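Local coordinates for alanine racemase, biosynthetic (Pseudomonas aeruginosa PAO1, PDB 6A2F), which is a two-domain, homodimeric member of the alanine racemase family, with an N-terminal TIM-barrel-like domain that carries a covalently bound pyridoxal phosphate and a C-terminal beta-rich domain, at residues A[62-67]-A[74-79]; A[238-243]-A[307-312]; A[276-281]-A[342-347]. All blocks are in the same frame, centred on the assembly; numbering follows the deposited sequence.

Contact 1: residues A[62-67]-A[74-79]; sequences EEAAEV and ARILLL
Val67 and Ile76 lie alongside each other, their side chains sliding past in opposite directions, with Val67 CG1 3.7 Å from Ile76 CD1. The side-chain contacts are all apolar, and no hydrogen bond crosses. Ile76 shares its two branches between two residues of the helix. CG1, anti to the carbonyl carbon (chi1 -52°), carries CD1 to Val67, while CG2 turns to Ala64 and stands 3.9 Å from its CB. The same Ala64 CB is met by Leu78 CD2 at 3.8 Å, so one small methyl fits against two branched side chains of the strand. A side-chain methyl also rests on the helix backbone, Ile76 CD1 lying 3.9 Å from Ala64 O. The nearest pair of CA atoms, those of Ala64 and Ile76, is 6.7 Å apart. Segment 62-67 of helix 61-70 runs almost antiparallel to strand 75-78, at 172° and 9.1 Å between axes, as expected of a right-handed beta-alpha-beta crossover of a TIM barrel. Val67 also packs on Phe56 and Val58 of the preceding strand 55-58, which pairs with strand 75-78, and on Val46 of helix 42-48. Leu96, in the loop before strand 98-100, touches both Ala64 and Ile76.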
loop_
_atom_site.group_PDB
_atom_site.type_symbol
_atom_site.label_atom_id
_atom_site.label_comp_id
_atom_site.label_asym_id
_atom_site.label_seq_id
_atom_site.Cartn_x
_atom_site.Cartn_y
_atom_site.Cartn_z
ATOM N N GLU A 62 -17.067 8.757 -5.494
ATOM C CA GLU A 62 -16.280 8.250 -6.618
ATOM C C GLU A 62 -16.512 6.748 -6.795
ATOM O O GLU A 62 -16.778 6.283 -7.907
ATOM C CB GLU A 62 -14.782 8.536 -6.417
ATOM C CG GLU A 62 -14.375 10.008 -6.449
ATOM C CD GLU A 62 -14.558 10.725 -5.116
ATOM O OE1 GLU A 62 -13.988 11.823 -4.960
ATOM O OE2 GLU A 62 -15.265 10.207 -4.216
ATOM N N GLU A 63 -16.431 6.004 -5.688
ATOM C CA GLU A 63 -16.675 4.558 -5.691
ATOM C C GLU A 63 -18.107 4.229 -6.068
ATOM O O GLU A 63 -18.357 3.287 -6.823
ATOM C CB GLU A 63 -16.354 3.949 -4.332
ATOM C CG GLU A 63 -14.871 3.890 -4.016
ATOM C CD GLU A 63 -14.597 3.365 -2.624
ATOM O OE1 GLU A 63 -15.566 3.126 -1.864
ATOM O OE2 GLU A 63 -13.409 3.198 -2.285
ATOM N N ALA A 64 -19.039 5.018 -5.540
ATOM C CA ALA A 64 -20.457 4.851 -5.823
ATOM C C ALA A 64 -20.762 5.055 -7.309
ATOM O O ALA A 64 -21.587 4.338 -7.881
ATOM C CB ALA A 64 -21.286 5.803 -4.966
ATOM N N ALA A 65 -20.081 6.021 -7.925
ATOM C CA ALA A 65 -20.266 6.319 -9.348
ATOM C C ALA A 65 -19.855 5.135 -10.211
ATOM O O ALA A 65 -20.516 4.826 -11.198
ATOM C CB ALA A 65 -19.489 7.567 -9.745
ATOM N N GLU A 66 -18.759 4.484 -9.822
ATOM C CA GLU A 66 -18.291 3.269 -10.473
ATOM C C GLU A 66 -19.320 2.140 -10.346
ATOM O O GLU A 66 -19.601 1.449 -11.327
ATOM C CB GLU A 66 -16.934 2.844 -9.903
ATOM C CG GLU A 66 -16.332 1.623 -10.582
ATOM C CD GLU A 66 -14.972 1.224 -10.030
ATOM O OE1 GLU A 66 -14.253 0.489 -10.739
ATOM O OE2 GLU A 66 -14.614 1.631 -8.897
ATOM N N VAL A 67 -19.890 1.972 -9.152
ATOM C CA VAL A 67 -20.907 0.937 -8.919
ATOM C C VAL A 67 -22.185 1.202 -9.727
ATOM O O VAL A 67 -22.709 0.288 -10.369
ATOM C CB VAL A 67 -21.225 0.746 -7.414
ATOM C CG1 VAL A 67 -22.311 -0.302 -7.218
ATOM C CG2 VAL A 67 -19.974 0.342 -6.646
ATOM N N ALA A 74 -29.471 -0.940 -8.466
ATOM C CA ALA A 74 -29.126 -1.441 -7.137
ATOM C C ALA A 74 -29.022 -0.335 -6.086
ATOM O O ALA A 74 -28.654 0.810 -6.393
ATOM C CB ALA A 74 -27.840 -2.245 -7.182
ATOM N N ARG A 75 -29.361 -0.691 -4.849
ATOM C CA ARG A 75 -29.158 0.181 -3.701
ATOM C C ARG A 75 -27.650 0.370 -3.461
ATOM O O ARG A 75 -26.907 -0.603 -3.335
ATOM C CB ARG A 75 -29.830 -0.416 -2.459
ATOM C CG ARG A 75 -29.943 0.546 -1.286
ATOM C CD ARG A 75 -30.319 -0.167 0.005
ATOM N NE ARG A 75 -31.754 -0.458 0.129
ATOM C CZ ARG A 75 -32.621 0.268 0.833
ATOM N NH1 ARG A 75 -32.221 1.362 1.474
ATOM N NH2 ARG A 75 -33.894 -0.097 0.893
ATOM N N ILE A 76 -27.209 1.625 -3.440
ATOM C CA ILE A 76 -25.817 1.958 -3.125
ATOM C C ILE A 76 -25.763 2.908 -1.924
ATOM O O ILE A 76 -26.280 4.023 -1.972
ATOM C CB ILE A 76 -25.056 2.576 -4.329
ATOM C CG1 ILE A 76 -25.192 1.707 -5.589
ATOM C CG2 ILE A 76 -23.586 2.776 -3.979
ATOM C CD1 ILE A 76 -24.780 2.399 -6.872
ATOM N N LEU A 77 -25.136 2.447 -0.850
ATOM C CA LEU A 77 -25.005 3.219 0.378
ATOM C C LEU A 77 -23.641 3.897 0.475
ATOM O O LEU A 77 -22.614 3.243 0.356
ATOM C CB LEU A 77 -25.209 2.300 1.584
ATOM C CG LEU A 77 -24.902 2.856 2.975
ATOM C CD1 LEU A 77 -25.858 3.984 3.322
ATOM C CD2 LEU A 77 -24.977 1.741 4.007
ATOM N N LEU A 78 -23.648 5.212 0.675
ATOM C CA LEU A 78 -22.439 5.944 1.040
ATOM C C LEU A 78 -22.271 5.841 2.553
ATOM O O LEU A 78 -23.026 6.455 3.308
ATOM C CB LEU A 78 -22.544 7.417 0.638
ATOM C CG LEU A 78 -22.670 7.844 -0.827
ATOM C CD1 LEU A 78 -23.062 9.316 -0.894
ATOM C CD2 LEU A 78 -21.385 7.595 -1.600
ATOM N N LEU A 79 -21.290 5.055 2.991
ATOM C CA LEU A 79 -21.084 4.778 4.415
ATOM C C LEU A 79 -20.758 6.024 5.241
ATOM O O LEU A 79 -21.181 6.135 6.387
ATOM C CB LEU A 79 -20.001 3.711 4.612
ATOM C CG LEU A 79 -20.347 2.293 4.146
ATOM C CD1 LEU A 79 -19.095 1.439 4.016
ATOM C CD2 LEU A 79 -21.363 1.630 5.065
#

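Contact 2: residues A[238-243]-A[307-312]; sequences AQLISL and VDLSDL
Leu240 and Leu309 reach toward each other tip to tip, Leu240 CD1 standing 3.7 Å from Leu309 CD1. That one methyl of Leu309 is shared: Leu243 CD1 approaches it to 3.6 Å from a side chain that crosses at a slant, and Leu240 CD2 is 4.0 Å from it. Leu240 CD2 also meets Val307 CG2, more loosely, at 4.1 Å. Leu243 gets there because its CG lies anti to the backbone N (chi1 -167°), which carries its end to Leu309. Around this apolar cluster the backbones stay well apart, with no hydrogen bond between them. Val289 of strand 286-289 touches both Leu240 and Leu309, and Val287 touches Val307. One shell further out, the chain turns just beyond strand 305-308. Asp308 OD1 accepts from Ser310 N at 3.1 Å, forming an Asx turn, and from Ser310 OG at 2.8 Å through its syn lone pair; the backbone donor comes from the anti side, 35° out of the carboxylate plane. A type I turn from Leu309 to Leu312 overlaps the Asx turn. In strand 234-246, Ile241 and Ser242 both face Thr268 of strand 264-269 in a classic beta bulge, and Ser242 OG bonds to Arg130 O of the second subunit. Strand 234-246 thus meets the end of strand 305-308 and the turn beyond it; strand 264-269, between them, pairs with both in the mixed sheet of the C-terminal beta domain.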
loop_
_atom_site.group_PDB
_atom_site.type_symbol
_atom_site.label_atom_id
_atom_site.label_comp_id
_atom_site.label_asym_id
_atom_site.label_seq_id
_atom_site.Cartn_x
_atom_site.Cartn_y
_atom_site.Cartn_z
ATOM N N ALA A 238 4.083 -15.219 -6.759
ATOM C CA ALA A 238 5.308 -14.733 -7.375
ATOM C C ALA A 238 6.228 -15.899 -7.742
ATOM O O ALA A 238 5.783 -17.047 -7.827
ATOM C CB ALA A 238 6.015 -13.747 -6.456
ATOM N N GLN A 239 7.507 -15.596 -7.960
ATOM C CA GLN A 239 8.488 -16.607 -8.334
ATOM C C GLN A 239 9.845 -16.367 -7.703
ATOM O O GLN A 239 10.197 -15.233 -7.368
ATOM C CB GLN A 239 8.662 -16.651 -9.854
ATOM C CG GLN A 239 7.838 -17.716 -10.558
ATOM C CD GLN A 239 7.876 -17.568 -12.066
ATOM O OE1 GLN A 239 8.941 -17.355 -12.656
ATOM N NE2 GLN A 239 6.708 -17.672 -12.700
ATOM N N LEU A 240 10.603 -17.450 -7.549
ATOM C CA LEU A 240 12.020 -17.357 -7.231
ATOM C C LEU A 240 12.752 -16.858 -8.467
ATOM O O LEU A 240 12.653 -17.462 -9.534
ATOM C CB LEU A 240 12.574 -18.719 -6.808
ATOM C CG LEU A 240 12.112 -19.343 -5.492
ATOM C CD1 LEU A 240 12.788 -20.694 -5.332
ATOM C CD2 LEU A 240 12.412 -18.445 -4.298
ATOM N N ILE A 241 13.462 -15.742 -8.313
ATOM C CA ILE A 241 14.199 -15.106 -9.412
ATOM C C ILE A 241 15.710 -15.202 -9.189
ATOM O O ILE A 241 16.510 -14.849 -10.068
ATOM C CB ILE A 241 13.772 -13.634 -9.628
ATOM C CG1 ILE A 241 14.071 -12.783 -8.380
ATOM C CG2 ILE A 241 12.299 -13.565 -10.010
ATOM C CD1 ILE A 241 13.878 -11.289 -8.566
ATOM N N SER A 242 16.085 -15.678 -8.002
ATOM C CA SER A 242 17.485 -15.891 -7.653
ATOM C C SER A 242 17.624 -16.910 -6.530
ATOM O O SER A 242 16.728 -17.059 -5.694
ATOM C CB SER A 242 18.150 -14.575 -7.248
ATOM O OG SER A 242 19.533 -14.763 -7.019
ATOM N N LEU A 243 18.757 -17.607 -6.525
ATOM C CA LEU A 243 19.071 -18.582 -5.492
ATOM C C LEU A 243 20.569 -18.536 -5.199
ATOM O O LEU A 243 21.388 -18.569 -6.122
ATOM C CB LEU A 243 18.623 -19.972 -5.938
ATOM C CG LEU A 243 18.552 -21.153 -4.965
ATOM C CD1 LEU A 243 18.133 -20.750 -3.557
ATOM C CD2 LEU A 243 17.589 -22.182 -5.532
ATOM N N VAL A 307 13.803 -15.472 1.020
ATOM C CA VAL A 307 13.304 -16.587 1.830
ATOM C C VAL A 307 14.407 -17.596 2.131
ATOM O O VAL A 307 15.315 -17.796 1.317
ATOM C CB VAL A 307 12.113 -17.315 1.161
ATOM C CG1 VAL A 307 10.911 -16.387 1.053
ATOM C CG2 VAL A 307 12.495 -17.861 -0.210
ATOM N N ASP A 308 14.320 -18.224 3.302
ATOM C CA ASP A 308 15.264 -19.267 3.693
ATOM C C ASP A 308 14.878 -20.598 3.050
ATOM O O ASP A 308 13.868 -21.203 3.406
ATOM C CB ASP A 308 15.328 -19.395 5.221
ATOM C CG ASP A 308 16.469 -20.285 5.690
ATOM O OD1 ASP A 308 17.109 -20.941 4.842
ATOM O OD2 ASP A 308 16.726 -20.328 6.915
ATOM N N LEU A 309 15.693 -21.048 2.104
ATOM C CA LEU A 309 15.407 -22.276 1.364
ATOM C C LEU A 309 16.304 -23.452 1.768
ATOM O O LEU A 309 16.406 -24.443 1.038
ATOM C CB LEU A 309 15.503 -22.017 -0.143
ATOM C CG LEU A 309 14.393 -21.179 -0.779
ATOM C CD1 LEU A 309 14.773 -20.819 -2.201
ATOM C CD2 LEU A 309 13.056 -21.903 -0.759
ATOM N N SER A 310 16.926 -23.341 2.941
ATOM C CA SER A 310 17.874 -24.348 3.438
ATOM C C SER A 310 17.280 -25.749 3.619
ATOM O O SER A 310 17.977 -26.741 3.420
ATOM C CB SER A 310 18.506 -23.883 4.749
ATOM O OG SER A 310 19.228 -22.678 4.558
ATOM N N ASP A 311 16.002 -25.816 3.990
ATOM C CA ASP A 311 15.302 -27.084 4.198
ATOM C C ASP A 311 14.440 -27.475 2.997
ATOM O O ASP A 311 13.621 -28.395 3.080
ATOM C CB ASP A 311 14.450 -27.029 5.471
ATOM C CG ASP A 311 15.250 -26.624 6.694
ATOM O OD1 ASP A 311 16.327 -27.209 6.937
ATOM O OD2 ASP A 311 14.804 -25.714 7.420
ATOM N N LEU A 312 14.626 -26.773 1.881
ATOM C CA LEU A 312 13.986 -27.146 0.623
ATOM C C LEU A 312 15.032 -27.267 -0.493
ATOM O O LEU A 312 15.116 -26.402 -1.367
ATOM C CB LEU A 312 12.880 -26.146 0.256
ATOM C CG LEU A 312 11.733 -25.957 1.257
ATOM C CD1 LEU A 312 10.895 -24.743 0.885
ATOM C CD2 LEU A 312 10.855 -27.195 1.375
#

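Contact 3: residues A[276-281]-A[342-347]; sequences GYPRTA and YELLSK. With ACT (acetate ion), chain E.
Pro278 and Leu344 cross at about a right angle, the proline ring meeting the leucine with its CG 3.6 Å from Leu344 CD1. Leu344 has chi1 at -88° and chi2 at 55°, and this twist brings CD1 and CG against the CG and CD of the ring. Pro278 CD also sits 3.4 Å above the plane of the Tyr277 ring, offset toward the rim. The backbones come closest at Gly276, whose CA is 3.2 Å from Lys347 O; its positive phi of 121° is one that glycine adopts readily.

Lys347, the first residue beyond the helix, bends its chain back along the helix so that NZ makes a salt bridge, whose hydrogen bond is weak, with Glu343 OE2, 3.1 Å away. The stronger partner of NZ is Tyr277 O of the second subunit, while Glu343 OE2 accepts from Arg279 N of that subunit, so the pair is stitched into the dimer interface. Tyr342 O is gripped twice, by Ser346 N and by Ser346 OG (3.0 Å), which reach it from opposite faces of its plane. Arg279 is extended from CG to NE, and its NH2 bonds to OXT of an acetate ion, probably from the crystallisation liquor, at 2.6 Å.

Tyr342 OH bonds to the phosphate of the modified Lys34, and Tyr342 touches D-lysine. Helix 330-336 covers Leu344 through Val330, Val333 and Ala334, and Val333 also packs on Tyr277, so the loop before strand 286-289 packs against both helix 330-336 and helix 341-346, which also touch each other through Leu344.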
loop_
_atom_site.group_PDB
_atom_site.type_symbol
_atom_site.label_atom_id
_atom_site.label_comp_id
_atom_site.label_asym_id
_atom_site.label_seq_id
_atom_site.Cartn_x
_atom_site.Cartn_y
_atom_site.Cartn_z
ATOM N N GLY A 276 2.666 -4.036 -2.231
ATOM C CA GLY A 276 1.682 -4.086 -1.159
ATOM C C GLY A 276 2.139 -4.888 0.047
ATOM O O GLY A 276 1.522 -4.816 1.115
ATOM N N TYR A 277 3.217 -5.655 -0.125
ATOM C CA TYR A 277 3.753 -6.472 0.953
ATOM C C TYR A 277 4.245 -5.585 2.102
ATOM O O TYR A 277 4.780 -4.499 1.860
ATOM C CB TYR A 277 4.875 -7.386 0.440
ATOM C CG TYR A 277 5.003 -8.659 1.249
ATOM C CD1 TYR A 277 4.241 -9.783 0.935
ATOM C CD2 TYR A 277 5.859 -8.729 2.346
ATOM C CE1 TYR A 277 4.335 -10.943 1.685
ATOM C CE2 TYR A 277 5.960 -9.885 3.101
ATOM C CZ TYR A 277 5.194 -10.988 2.764
ATOM O OH TYR A 277 5.288 -12.137 3.509
ATOM N N PRO A 278 4.029 -6.019 3.359
ATOM C CA PRO A 278 4.535 -5.225 4.491
ATOM C C PRO A 278 6.057 -5.152 4.493
ATOM O O PRO A 278 6.719 -6.191 4.468
ATOM C CB PRO A 278 4.039 -5.998 5.715
ATOM C CG PRO A 278 2.825 -6.718 5.229
ATOM C CD PRO A 278 3.138 -7.107 3.807
ATOM N N ARG A 279 6.607 -3.938 4.513
ATOM C CA ARG A 279 8.062 -3.766 4.506
ATOM C C ARG A 279 8.735 -4.378 5.732
ATOM O O ARG A 279 9.845 -4.912 5.630
ATOM C CB ARG A 279 8.458 -2.294 4.390
ATOM C CG ARG A 279 9.955 -2.085 4.525
ATOM C CD ARG A 279 10.396 -0.636 4.447
ATOM N NE ARG A 279 11.805 -0.551 4.816
ATOM C CZ ARG A 279 12.249 -0.382 6.057
ATOM N NH1 ARG A 279 11.402 -0.247 7.070
ATOM N NH2 ARG A 279 13.552 -0.340 6.287
ATOM N N THR A 280 8.062 -4.294 6.878
ATOM C CA THR A 280 8.651 -4.683 8.164
ATOM C C THR A 280 8.428 -6.160 8.526
ATOM O O THR A 280 8.753 -6.585 9.636
ATOM C CB THR A 280 8.155 -3.774 9.314
ATOM O OG1 THR A 280 6.722 -3.761 9.339
ATOM C CG2 THR A 280 8.663 -2.349 9.128
ATOM N N ALA A 281 7.879 -6.932 7.588
ATOM C CA ALA A 281 7.697 -8.371 7.768
ATOM C C ALA A 281 8.954 -8.975 8.385
ATOM O O ALA A 281 10.018 -8.953 7.764
ATOM C CB ALA A 281 7.377 -9.044 6.442
ATOM N N TYR A 342 -7.145 -7.267 6.293
ATOM C CA TYR A 342 -7.626 -6.016 5.711
ATOM C C TYR A 342 -6.505 -5.262 4.992
ATOM O O TYR A 342 -6.638 -4.912 3.822
ATOM C CB TYR A 342 -8.178 -5.086 6.791
ATOM C CG TYR A 342 -9.404 -5.535 7.559
ATOM C CD1 TYR A 342 -10.683 -5.362 7.038
ATOM C CD2 TYR A 342 -9.284 -6.060 8.845
ATOM C CE1 TYR A 342 -11.805 -5.741 7.760
ATOM C CE2 TYR A 342 -10.397 -6.441 9.576
ATOM C CZ TYR A 342 -11.654 -6.282 9.032
ATOM O OH TYR A 342 -12.761 -6.662 9.763
ATOM N N GLU A 343 -5.408 -5.014 5.706
ATOM C CA GLU A 343 -4.334 -4.165 5.202
ATOM C C GLU A 343 -3.603 -4.788 4.023
ATOM O O GLU A 343 -3.370 -4.117 3.016
ATOM C CB GLU A 343 -3.344 -3.782 6.309
ATOM C CG GLU A 343 -2.322 -2.754 5.839
ATOM C CD GLU A 343 -1.389 -2.236 6.925
ATOM O OE1 GLU A 343 -1.052 -2.991 7.868
ATOM O OE2 GLU A 343 -0.976 -1.060 6.819
ATOM N N LEU A 344 -3.252 -6.065 4.149
ATOM C CA LEU A 344 -2.531 -6.771 3.096
ATOM C C LEU A 344 -3.339 -6.829 1.804
ATOM O O LEU A 344 -2.803 -6.554 0.731
ATOM C CB LEU A 344 -2.132 -8.174 3.554
ATOM C CG LEU A 344 -0.790 -8.352 4.282
ATOM C CD1 LEU A 344 -0.666 -7.452 5.504
ATOM C CD2 LEU A 344 -0.600 -9.813 4.683
ATOM N N LEU A 345 -4.625 -7.163 1.920
ATOM C CA LEU A 345 -5.518 -7.282 0.767
ATOM C C LEU A 345 -5.771 -5.944 0.069
ATOM O O LEU A 345 -5.621 -5.837 -1.151
ATOM C CB LEU A 345 -6.859 -7.925 1.167
ATOM C CG LEU A 345 -6.892 -9.402 1.586
ATOM C CD1 LEU A 345 -8.290 -9.790 2.046
ATOM C CD2 LEU A 345 -6.436 -10.314 0.456
ATOM N N SER A 346 -6.137 -4.924 0.843
ATOM C CA SER A 346 -6.543 -3.646 0.258
ATOM C C SER A 346 -5.380 -2.779 -0.227
ATOM O O SER A 346 -5.602 -1.771 -0.898
ATOM C CB SER A 346 -7.439 -2.862 1.218
ATOM O OG SER A 346 -6.690 -2.366 2.301
ATOM N N LYS A 347 -4.149 -3.175 0.095
ATOM C CA LYS A 347 -2.971 -2.405 -0.314
ATOM C C LYS A 347 -2.139 -3.017 -1.443
ATOM O O LYS A 347 -1.063 -2.504 -1.779
ATOM C CB LYS A 347 -2.085 -2.063 0.881
ATOM C CG LYS A 347 -2.547 -0.820 1.602
ATOM C CD LYS A 347 -1.378 -0.085 2.230
ATOM C CE LYS A 347 -1.342 -0.289 3.730
ATOM N NZ LYS A 347 -0.533 0.777 4.381
HETATM C C ACT E . 15.665 -0.257 3.722
HETATM O O ACT E . 14.787 -0.112 2.839
HETATM O OXT ACT E . 15.488 -1.012 4.700
HETATM C CH3 ACT E . 16.968 0.487 3.617
#

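From the N terminus, contact 1 comes first and closes a short loop, joining helix 61-70 to the next strand, 75-78, within the barrel domain. It is complete before the other two open. In the C-terminal domain, contacts 2 and 3 cross: segment 276-281 lies between 238-243 and 307-312, and 342-347 follows both. Contact 2 joins strand 234-246 to the end of strand 305-308, whereas contact 3 ties the intervening loop to helix 341-346, beside the pocket. Contacts 2 and 3 have centres about 21 Å apart; contact 1 lies across the chain's centre, about 43 Å from contact 2 between centres. All three touch the second subunit.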